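Local coordinates for protein diguanylate cyclase (Xanthomonas campestris pv. campestris, PDB 5H5O) that binds cyclic GMP through its cyclic nucleotide-binding domain, the piece present here, and probably makes cyclic di-GMP from GTP with a separate GGDEF domain, at residues F14-G18 with I91-D97; V35-F40 with D75-S79; D54-K58 with V121-Q125. All coordinates share one frame; numbering follows the deposited sequence.

How the interactions relate
All three contacts belong to one cyclic nucleotide-binding domain. Interactions 1 and 2, about 14 Å apart between centres, are joined through a four-stranded antiparallel sheet: strands 39-44 and 88-93 lie side by side, where Leu93 N probably hydrogen-bonds to Met39 O. Both segments of interaction 2 fall between those of interaction 1, which packs the N-terminal helix 8-17 against this sheet. The segments of interaction 3 alternate along the chain with those of both others; its centre lies about 26 Å from that of interaction 1 and about 17 Å from that of interaction 2. Interactions 2 and 3 both meet cyclic GMP: 75-79 holds its phosphate, while 54-58 and 121-125 hold its guanine.

Interaction 1. Residues F14-G18 with I91-D97; sequences FARFG and IELAHDD
Phe14, Ile91 and Leu93 bury the most surface where helix 8-17 packs on the beta roll of the cyclic nucleotide-binding domain, at the end of strand 88-93 and the start of helix 95-104. Ile91 faces the helix, and the far end of Leu93 bends in to meet it. The branch CG2 of Ile91 rests on the backbone of Phe14, 3.6 Å from its O, while CD1 runs on to Ala15 CB. Leu93 stands roughly perpendicular to the Phe14 side chain, its CG 3.9 Å from ring atom CD1. With CG swung beside its backbone N (chi1 -82°), the Phe14 ring reaches inward, where Phe112, Leu101 and Ile41 also meet it. The CD2 branch of Leu93 packs against the turn after the helix, 3.7 Å from Gly18 CA. Gly18 brings its backbone close enough for CA to sit 3.4 Å from Glu92 O. Beyond the strand, the Asp97 carboxylate approaches Phe17 O without bonding to it; its OD1 is paired with Arg100. The other oxygen serves the start of helix 95-104, where the N-cap residue Ala94 gives its N-H to Asp97 OD2 at 3.0 Å, from above the carboxylate plane.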
loop_
_atom_site.group_PDB
_atom_site.type_symbol
_atom_site.label_atom_id
_atom_site.label_comp_id
_atom_site.label_asym_id
_atom_site.label_seq_id
_atom_site.Cartn_x
_atom_site.Cartn_y
_atom_site.Cartn_z
ATOM N N PHE A 14 15.423 8.375 6.561
ATOM C CA PHE A 14 14.384 8.281 7.579
ATOM C C PHE A 14 14.965 8.660 8.938
ATOM O O PHE A 14 14.296 9.315 9.737
ATOM C CB PHE A 14 13.796 6.868 7.646
ATOM C CG PHE A 14 12.741 6.593 6.589
ATOM C CD1 PHE A 14 11.434 6.317 6.956
ATOM C CD2 PHE A 14 13.059 6.639 5.237
ATOM C CE1 PHE A 14 10.451 6.073 5.987
ATOM C CE2 PHE A 14 12.096 6.390 4.272
ATOM C CZ PHE A 14 10.782 6.097 4.657
ATOM N N ALA A 15 16.197 8.222 9.203
ATOM C CA ALA A 15 16.875 8.617 10.442
ATOM C C ALA A 15 16.981 10.138 10.547
ATOM O O ALA A 15 16.631 10.722 11.570
ATOM C CB ALA A 15 18.260 7.978 10.519
ATOM N N ARG A 16 17.452 10.786 9.488
ATOM C CA ARG A 16 17.614 12.247 9.511
ATOM C C ARG A 16 16.322 13.074 9.605
ATOM O O ARG A 16 16.267 14.063 10.329
ATOM C CB ARG A 16 18.468 12.712 8.332
ATOM C CG ARG A 16 19.947 12.329 8.511
ATOM C CD ARG A 16 20.796 12.831 7.395
ATOM N NE ARG A 16 20.721 14.276 7.287
ATOM C CZ ARG A 16 21.412 15.128 8.039
ATOM N NH1 ARG A 16 22.258 14.684 8.971
ATOM N NH2 ARG A 16 21.256 16.438 7.853
ATOM N N PHE A 17 15.288 12.669 8.879
ATOM C CA PHE A 17 14.008 13.386 8.912
ATOM C C PHE A 17 13.222 13.076 10.182
ATOM O O PHE A 17 12.377 13.855 10.608
ATOM C CB PHE A 17 13.172 13.066 7.661
ATOM C CG PHE A 17 13.598 13.833 6.448
ATOM C CD1 PHE A 17 12.838 14.895 5.981
ATOM C CD2 PHE A 17 14.789 13.520 5.791
ATOM C CE1 PHE A 17 13.247 15.629 4.864
ATOM C CE2 PHE A 17 15.193 14.230 4.675
ATOM C CZ PHE A 17 14.417 15.295 4.209
ATOM N N GLY A 18 13.510 11.931 10.789
ATOM C CA GLY A 18 12.815 11.528 11.999
ATOM C C GLY A 18 13.626 11.820 13.246
ATOM O O GLY A 18 14.330 12.831 13.317
ATOM N N ILE A 91 14.245 4.197 14.984
ATOM C CA ILE A 91 13.945 5.457 14.305
ATOM C C ILE A 91 12.443 5.695 14.420
ATOM O O ILE A 91 11.633 4.830 14.074
ATOM C CB ILE A 91 14.317 5.419 12.817
ATOM C CG1 ILE A 91 15.835 5.263 12.652
ATOM C CG2 ILE A 91 13.795 6.685 12.090
ATOM C CD1 ILE A 91 16.208 4.649 11.317
ATOM N N GLU A 92 12.073 6.859 14.937
ATOM C CA GLU A 92 10.676 7.254 15.013
ATOM C C GLU A 92 10.392 8.338 13.973
ATOM O O GLU A 92 11.009 9.401 13.985
ATOM C CB GLU A 92 10.356 7.745 16.414
ATOM C CG GLU A 92 8.946 8.267 16.623
ATOM C CD GLU A 92 8.736 8.758 18.047
ATOM O OE1 GLU A 92 8.836 7.947 18.989
ATOM O OE2 GLU A 92 8.479 9.962 18.222
ATOM N N LEU A 93 9.452 8.055 13.073
ATOM C CA LEU A 93 9.121 8.963 11.982
ATOM C C LEU A 93 7.674 9.453 12.113
ATOM O O LEU A 93 6.732 8.679 11.974
ATOM C CB LEU A 93 9.326 8.228 10.664
ATOM C CG LEU A 93 9.695 8.891 9.332
ATOM C CD1 LEU A 93 8.475 9.175 8.545
ATOM C CD2 LEU A 93 10.593 10.134 9.448
ATOM N N ALA A 94 7.512 10.741 12.397
ATOM C CA ALA A 94 6.196 11.325 12.612
ATOM C C ALA A 94 5.531 11.740 11.306
ATOM O O ALA A 94 6.185 11.886 10.269
ATOM C CB ALA A 94 6.288 12.526 13.573
ATOM N N HIS A 95 4.220 11.935 11.381
ATOM C CA HIS A 95 3.403 12.331 10.241
ATOM C C HIS A 95 4.009 13.497 9.459
ATOM O O HIS A 95 4.159 13.418 8.238
ATOM C CB HIS A 95 1.997 12.701 10.734
ATOM C CG HIS A 95 1.055 13.091 9.642
ATOM N ND1 HIS A 95 0.916 14.393 9.207
ATOM C CD2 HIS A 95 0.205 12.348 8.893
ATOM C CE1 HIS A 95 0.017 14.434 8.240
ATOM N NE2 HIS A 95 -0.428 13.207 8.029
ATOM N N ASP A 96 4.353 14.572 10.168
ATOM C CA ASP A 96 4.955 15.756 9.556
ATOM C C ASP A 96 6.320 15.461 8.946
ATOM O O ASP A 96 6.662 16.008 7.887
ATOM C CB ASP A 96 5.090 16.895 10.577
ATOM C CG ASP A 96 3.748 17.520 10.946
ATOM O OD1 ASP A 96 2.763 17.310 10.201
ATOM O OD2 ASP A 96 3.687 18.229 11.980
ATOM N N ASP A 97 7.095 14.601 9.616
ATOM C CA ASP A 97 8.405 14.193 9.121
ATOM C C ASP A 97 8.229 13.504 7.773
ATOM O O ASP A 97 8.969 13.761 6.827
ATOM C CB ASP A 97 9.091 13.202 10.088
ATOM C CG ASP A 97 9.344 13.786 11.473
ATOM O OD1 ASP A 97 9.406 15.026 11.605
ATOM O OD2 ASP A 97 9.489 12.991 12.438
#

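Interaction 2. Residues V35-F40 with D75-S79; sequences VGTQMF and DHARS. With PCG (cyclic guanosine monophosphate), chain C.
Arg78 of the phosphate-binding cassette of the cyclic nucleotide-binding fold reaches across to the backbone of Gly36 and Gln38, in the loop before strand 39-44, and touches the cyclic phosphate on its way. From CB the chain turns twice in the same sense, chi1 -63° and chi2 -65°, before straightening; this fold brings CD within 3.4 Å of the phosphate oxygen O1A of cyclic GMP. NE gives its hydrogen to water 1, 2.7 Å away, which in turn donates to Val35 O. From there on the guanidinium lies over Gly36, whose CA sits against one face of the plane, away from its middle; a glycine lets the backbone come this close. NH1 donates to O1A of cyclic GMP at 2.6 Å, and weakly to Gln38 O and Gly67 O. NH2 makes the straighter bond to the Gln38 carbonyl: 2.8 Å to Gln38 O, with an angle of 163° at the hydrogen, arriving in the carbonyl plane on a lone pair. A second hydrogen of NH2 goes to water 4, and NH2 also stands at the edge of the Phe40 ring. With partners along its edge and a cation-pi contact to Phe30, the guanidinium is fixed in rotation, and its positive charge probably draws in the phosphate.

The loop also supplies the second phosphate oxygen, O2A, with three donors: Ser79 N, Ser79 OG and His76. Glu68 and Gly67 bind the nucleotide as well. Two waters tie His76 O to Gly36, water 3 through its N and water 2 through its O. The imidazole of His76 meets the ligand edge-on, NE2 donating in the ring plane to O2A of cyclic GMP at 2.7 Å.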
loop_
_atom_site.group_PDB
_atom_site.type_symbol
_atom_site.label_atom_id
_atom_site.label_comp_id
_atom_site.label_asym_id
_atom_site.label_seq_id
_atom_site.Cartn_x
_atom_site.Cartn_y
_atom_site.Cartn_z
ATOM N N VAL A 35 -4.750 4.788 18.823
ATOM C CA VAL A 35 -4.473 5.762 17.790
ATOM C C VAL A 35 -2.961 5.788 17.639
ATOM O O VAL A 35 -2.236 5.530 18.595
ATOM C CB VAL A 35 -4.998 7.157 18.218
ATOM C CG1 VAL A 35 -4.460 7.528 19.587
ATOM C CG2 VAL A 35 -4.628 8.227 17.206
ATOM N N GLY A 36 -2.463 6.072 16.446
ATOM C CA GLY A 36 -1.021 6.172 16.279
ATOM C C GLY A 36 -0.686 6.676 14.897
ATOM O O GLY A 36 -1.109 6.086 13.912
ATOM N N THR A 37 0.075 7.762 14.818
ATOM C CA THR A 37 0.335 8.391 13.535
ATOM C C THR A 37 1.818 8.378 13.168
ATOM O O THR A 37 2.229 9.028 12.215
ATOM C CB THR A 37 -0.166 9.836 13.532
ATOM O OG1 THR A 37 0.474 10.544 14.599
ATOM C CG2 THR A 37 -1.680 9.866 13.743
ATOM N N GLN A 38 2.628 7.638 13.912
ATOM C CA GLN A 38 4.033 7.540 13.540
ATOM C C GLN A 38 4.378 6.106 13.221
ATOM O O GLN A 38 3.730 5.188 13.718
ATOM C CB GLN A 38 4.942 8.054 14.657
ATOM C CG GLN A 38 4.735 7.336 15.934
ATOM C CD GLN A 38 3.909 8.125 16.904
ATOM O OE1 GLN A 38 2.682 8.009 16.933
ATOM N NE2 GLN A 38 4.578 8.936 17.722
HETATM N N MSE A 39 5.385 5.916 12.368
HETATM C CA MSE A 39 5.916 4.589 12.114
HETATM C C MSE A 39 7.283 4.490 12.755
HETATM O O MSE A 39 7.852 5.496 13.198
HETATM C CB MSE A 39 6.058 4.313 10.624
HETATM C CG MSE A 39 7.052 5.220 9.928
HETATM SE SE MSE A 39 7.404 4.564 8.139
HETATM C CE MSE A 39 8.549 3.044 8.551
ATOM N N PHE A 40 7.820 3.278 12.771
ATOM C CA PHE A 40 9.093 3.019 13.434
ATOM C C PHE A 40 10.011 2.110 12.636
ATOM O O PHE A 40 9.558 1.186 11.970
ATOM C CB PHE A 40 8.837 2.382 14.796
ATOM C CG PHE A 40 8.064 3.256 15.723
ATOM C CD1 PHE A 40 8.716 4.206 16.499
ATOM C CD2 PHE A 40 6.682 3.145 15.813
ATOM C CE1 PHE A 40 7.998 5.028 17.358
ATOM C CE2 PHE A 40 5.964 3.960 16.666
ATOM C CZ PHE A 40 6.620 4.906 17.437
ATOM N N ASP A 75 -6.896 7.971 11.439
ATOM C CA ASP A 75 -7.770 7.274 12.384
ATOM C C ASP A 75 -7.642 5.754 12.337
ATOM O O ASP A 75 -8.555 5.039 12.747
ATOM C CB ASP A 75 -9.228 7.694 12.194
ATOM C CG ASP A 75 -9.385 9.194 12.091
ATOM O OD1 ASP A 75 -9.357 9.879 13.137
ATOM O OD2 ASP A 75 -9.528 9.689 10.954
ATOM N N HIS A 76 -6.509 5.270 11.836
ATOM C CA HIS A 76 -6.174 3.854 11.901
ATOM C C HIS A 76 -6.016 3.465 13.354
ATOM O O HIS A 76 -5.484 4.233 14.157
ATOM C CB HIS A 76 -4.853 3.601 11.180
ATOM C CG HIS A 76 -4.362 2.187 11.274
ATOM N ND1 HIS A 76 -5.015 1.134 10.675
ATOM C CD2 HIS A 76 -3.263 1.661 11.877
ATOM C CE1 HIS A 76 -4.346 0.016 10.910
ATOM N NE2 HIS A 76 -3.281 0.309 11.635
ATOM N N ALA A 77 -6.472 2.270 13.697
ATOM C CA ALA A 77 -6.218 1.730 15.025
ATOM C C ALA A 77 -5.125 0.678 14.898
ATOM O O ALA A 77 -5.202 -0.194 14.033
ATOM C CB ALA A 77 -7.472 1.114 15.603
ATOM N N ARG A 78 -4.111 0.780 15.753
ATOM C CA ARG A 78 -2.960 -0.125 15.723
ATOM C C ARG A 78 -3.409 -1.588 15.654
ATOM O O ARG A 78 -4.155 -2.067 16.522
ATOM C CB ARG A 78 -2.069 0.089 16.955
ATOM C CG ARG A 78 -1.414 1.474 17.078
ATOM C CD ARG A 78 -0.416 1.755 15.968
ATOM N NE ARG A 78 0.471 2.870 16.303
ATOM C CZ ARG A 78 1.287 3.451 15.423
ATOM N NH1 ARG A 78 1.314 3.022 14.160
ATOM N NH2 ARG A 78 2.062 4.469 15.792
ATOM N N SER A 79 -2.962 -2.280 14.611
ATOM C CA SER A 79 -3.310 -3.681 14.388
ATOM C C SER A 79 -2.639 -4.620 15.399
ATOM O O SER A 79 -3.062 -5.751 15.591
ATOM C CB SER A 79 -2.893 -4.105 12.988
ATOM O OG SER A 79 -3.318 -3.161 12.040
HETATM P PA PCG C . 0.213 -0.538 12.686
HETATM O O1A PCG C . 0.636 0.882 12.853
HETATM O O2A PCG C . -1.126 -1.151 12.423
HETATM O "O5'" PCG C . 0.789 -0.977 13.774
HETATM C "C5'" PCG C . 0.882 -2.399 13.897
HETATM C "C4'" PCG C . 1.763 -2.789 12.741
HETATM O "O4'" PCG C . 2.078 -4.133 12.478
HETATM C "C3'" PCG C . 1.233 -2.269 11.441
HETATM O "O3'" PCG C . 1.058 -0.830 11.540
HETATM C "C2'" PCG C . 2.267 -2.823 10.501
HETATM O "O2'" PCG C . 3.389 -1.984 10.218
HETATM C "C1'" PCG C . 2.763 -4.080 11.232
HETATM N N9 PCG C . 2.477 -5.496 10.822
HETATM C C8 PCG C . 3.394 -6.468 10.754
HETATM N N7 PCG C . 2.855 -7.631 10.352
HETATM C C5 PCG C . 1.566 -7.431 10.150
HETATM C C6 PCG C . 0.410 -8.254 9.708
HETATM O O6 PCG C . 0.583 -9.447 9.434
HETATM N N1 PCG C . -0.817 -7.670 9.612
HETATM C C2 PCG C . -1.019 -6.365 9.910
HETATM N N2 PCG C . -2.259 -5.845 9.796
HETATM N N3 PCG C . 0.011 -5.538 10.329
HETATM C C4 PCG C . 1.292 -6.016 10.459
HETATM O O HOH W 1 0.403 4.068 18.671
HETATM O O HOH W 2 -2.531 3.607 14.370
HETATM O O HOH W 3 -4.604 6.622 14.474
HETATM O O HOH W 4 2.696 5.344 18.617
#

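Interaction 3. Residues D54-K58 with V121-Q125; sequences DLMLK and VNNEQ. With PCG (cyclic guanosine monophosphate), chain C.
Leu55 and Gln125 pass side by side, pointing oppositely, where the hairpin loop before strand 58-60 meets the last ordered residues after helix 106-121, beside the guanine of the cyclic GMP bound in the cyclic nucleotide-binding domain. Gln125 as a whole is poorly ordered, so its contacts are approximate. Both methyl carbons of Leu55 reach its backbone: CD1 and CD2 each lie about 3.4 Å from Gln125 C. Next comes Met56, a selenomethionine, whose CB lies near the end of the Gln125 side chain while the rest of its own side chain turns away. The Gln125 amide is probably turned over in the model, which makes its short approach to Met56 O doubtful. Past Leu57, Lys58 begins the strand. Its chain is stretched out from CG to the tip (chi2 -171°), passes the Gln125 side chain in the reverse direction, and carries NZ to the Hoogsteen edge of the base. There NZ donates to guanine N7 at 2.7 Å and to O6 at 2.8 Å, two acceptors gripped by one ammonium. From 121-125, Glu124 N adds a weak bond to the same O6, and the Glu124 carboxylate, brought back by a bend at chi2, turns to the Watson-Crick edge. Acceptors at N7 and O6 and donors at N1 and N2 together mark a guanine. Glu124 OE1 accepts a weak hydrogen bond from guanine N2 and a better one from N1, at 3.2 Å.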
loop_
_atom_site.group_PDB
_atom_site.type_symbol
_atom_site.label_atom_id
_atom_site.label_comp_id
_atom_site.label_asym_id
_atom_site.label_seq_id
_atom_site.Cartn_x
_atom_site.Cartn_y
_atom_site.Cartn_z
ATOM N N ASP A 54 -5.023 -15.780 19.192
ATOM C CA ASP A 54 -4.058 -16.830 19.472
ATOM C C ASP A 54 -2.976 -16.865 18.412
ATOM O O ASP A 54 -2.348 -17.896 18.166
ATOM C CB ASP A 54 -4.784 -18.157 19.569
ATOM C CG ASP A 54 -5.629 -18.248 20.820
ATOM O OD1 ASP A 54 -6.609 -19.024 20.843
ATOM O OD2 ASP A 54 -5.303 -17.521 21.784
ATOM N N LEU A 55 -2.765 -15.713 17.787
ATOM C CA LEU A 55 -1.823 -15.605 16.691
ATOM C C LEU A 55 -0.385 -15.664 17.185
ATOM O O LEU A 55 -0.087 -15.306 18.324
ATOM C CB LEU A 55 -2.072 -14.308 15.921
ATOM C CG LEU A 55 -3.482 -14.234 15.334
ATOM C CD1 LEU A 55 -3.789 -12.840 14.796
ATOM C CD2 LEU A 55 -3.650 -15.297 14.249
HETATM N N MSE A 56 0.492 -16.148 16.319
HETATM C CA MSE A 56 1.930 -16.076 16.530
HETATM C C MSE A 56 2.374 -14.631 16.750
HETATM O O MSE A 56 1.843 -13.702 16.127
HETATM C CB MSE A 56 2.645 -16.611 15.287
HETATM C CG MSE A 56 2.501 -18.096 15.074
HETATM SE SE MSE A 56 3.666 -19.022 16.304
HETATM C CE MSE A 56 5.378 -18.684 15.416
ATOM N N LEU A 57 3.350 -14.436 17.626
ATOM C CA LEU A 57 4.035 -13.146 17.698
ATOM C C LEU A 57 4.927 -12.939 16.479
ATOM O O LEU A 57 5.427 -13.904 15.904
ATOM C CB LEU A 57 4.892 -13.051 18.950
ATOM C CG LEU A 57 4.165 -13.043 20.284
ATOM C CD1 LEU A 57 5.183 -13.120 21.420
ATOM C CD2 LEU A 57 3.321 -11.795 20.379
ATOM N N LYS A 58 5.115 -11.678 16.086
ATOM C CA LYS A 58 6.110 -11.336 15.077
ATOM C C LYS A 58 7.265 -10.606 15.732
ATOM O O LYS A 58 7.062 -9.734 16.579
ATOM C CB LYS A 58 5.516 -10.478 13.963
ATOM C CG LYS A 58 4.797 -11.257 12.891
ATOM C CD LYS A 58 4.430 -10.342 11.726
ATOM C CE LYS A 58 3.727 -11.103 10.609
ATOM N NZ LYS A 58 3.238 -10.192 9.526
ATOM N N VAL A 121 0.006 -6.576 1.627
ATOM C CA VAL A 121 -0.866 -7.530 0.951
ATOM C C VAL A 121 -0.477 -8.948 1.368
ATOM O O VAL A 121 -1.320 -9.849 1.422
ATOM C CB VAL A 121 -0.845 -7.339 -0.580
ATOM C CG1 VAL A 121 -1.506 -8.517 -1.301
ATOM C CG2 VAL A 121 -1.541 -6.033 -0.931
ATOM N N ASN A 122 0.792 -9.115 1.722
ATOM C CA ASN A 122 1.291 -10.386 2.226
ATOM C C ASN A 122 1.304 -10.450 3.756
ATOM O O ASN A 122 2.105 -11.178 4.340
ATOM C CB ASN A 122 2.697 -10.662 1.684
ATOM C CG ASN A 122 2.708 -10.924 0.191
ATOM O OD1 ASN A 122 1.678 -11.238 -0.403
ATOM N ND2 ASN A 122 3.877 -10.797 -0.423
ATOM N N ASN A 123 0.406 -9.707 4.401
ATOM C CA ASN A 123 0.344 -9.691 5.866
ATOM C C ASN A 123 -0.995 -10.135 6.471
ATOM O O ASN A 123 -1.727 -10.919 5.869
ATOM C CB ASN A 123 0.770 -8.324 6.418
ATOM C CG ASN A 123 -0.402 -7.397 6.662
ATOM O OD1 ASN A 123 -0.223 -6.255 7.081
ATOM N ND2 ASN A 123 -1.608 -7.883 6.399
ATOM N N GLU A 124 -1.298 -9.640 7.668
ATOM C CA GLU A 124 -2.470 -10.079 8.423
ATOM C C GLU A 124 -2.287 -11.491 8.968
ATOM O O GLU A 124 -2.367 -12.466 8.222
ATOM C CB GLU A 124 -3.727 -10.014 7.556
ATOM C CG GLU A 124 -5.012 -9.879 8.356
ATOM C CD GLU A 124 -4.886 -8.881 9.487
ATOM O OE1 GLU A 124 -3.792 -8.788 10.077
ATOM O OE2 GLU A 124 -5.880 -8.186 9.782
ATOM N N GLN A 125 -2.060 -11.583 10.274
ATOM C CA GLN A 125 -1.869 -12.864 10.938
ATOM C C GLN A 125 -3.194 -13.419 11.449
ATOM O O GLN A 125 -4.166 -13.524 10.697
ATOM C CB GLN A 125 -0.869 -12.728 12.090
ATOM C CG GLN A 125 0.022 -13.947 12.276
ATOM C CD GLN A 125 1.264 -13.653 13.096
ATOM O OE1 GLN A 125 1.177 -13.214 14.240
ATOM N NE2 GLN A 125 2.430 -13.906 12.514
HETATM P PA PCG C . 0.213 -0.538 12.686
HETATM O O1A PCG C . 0.636 0.882 12.853
HETATM O O2A PCG C . -1.126 -1.151 12.423
HETATM O "O5'" PCG C . 0.789 -0.977 13.774
HETATM C "C5'" PCG C . 0.882 -2.399 13.897
HETATM C "C4'" PCG C . 1.763 -2.789 12.741
HETATM O "O4'" PCG C . 2.078 -4.133 12.478
HETATM C "C3'" PCG C . 1.233 -2.269 11.441
HETATM O "O3'" PCG C . 1.058 -0.830 11.540
HETATM C "C2'" PCG C . 2.267 -2.823 10.501
HETATM O "O2'" PCG C . 3.389 -1.984 10.218
HETATM C "C1'" PCG C . 2.763 -4.080 11.232
HETATM N N9 PCG C . 2.477 -5.496 10.822
HETATM C C8 PCG C . 3.394 -6.468 10.754
HETATM N N7 PCG C . 2.855 -7.631 10.352
HETATM C C5 PCG C . 1.566 -7.431 10.150
HETATM C C6 PCG C . 0.410 -8.254 9.708
HETATM O O6 PCG C . 0.583 -9.447 9.434
HETATM N N1 PCG C . -0.817 -7.670 9.612
HETATM C C2 PCG C . -1.019 -6.365 9.910
HETATM N N2 PCG C . -2.259 -5.845 9.796
HETATM N N3 PCG C . 0.011 -5.538 10.329
HETATM C C4 PCG C . 1.292 -6.016 10.459
#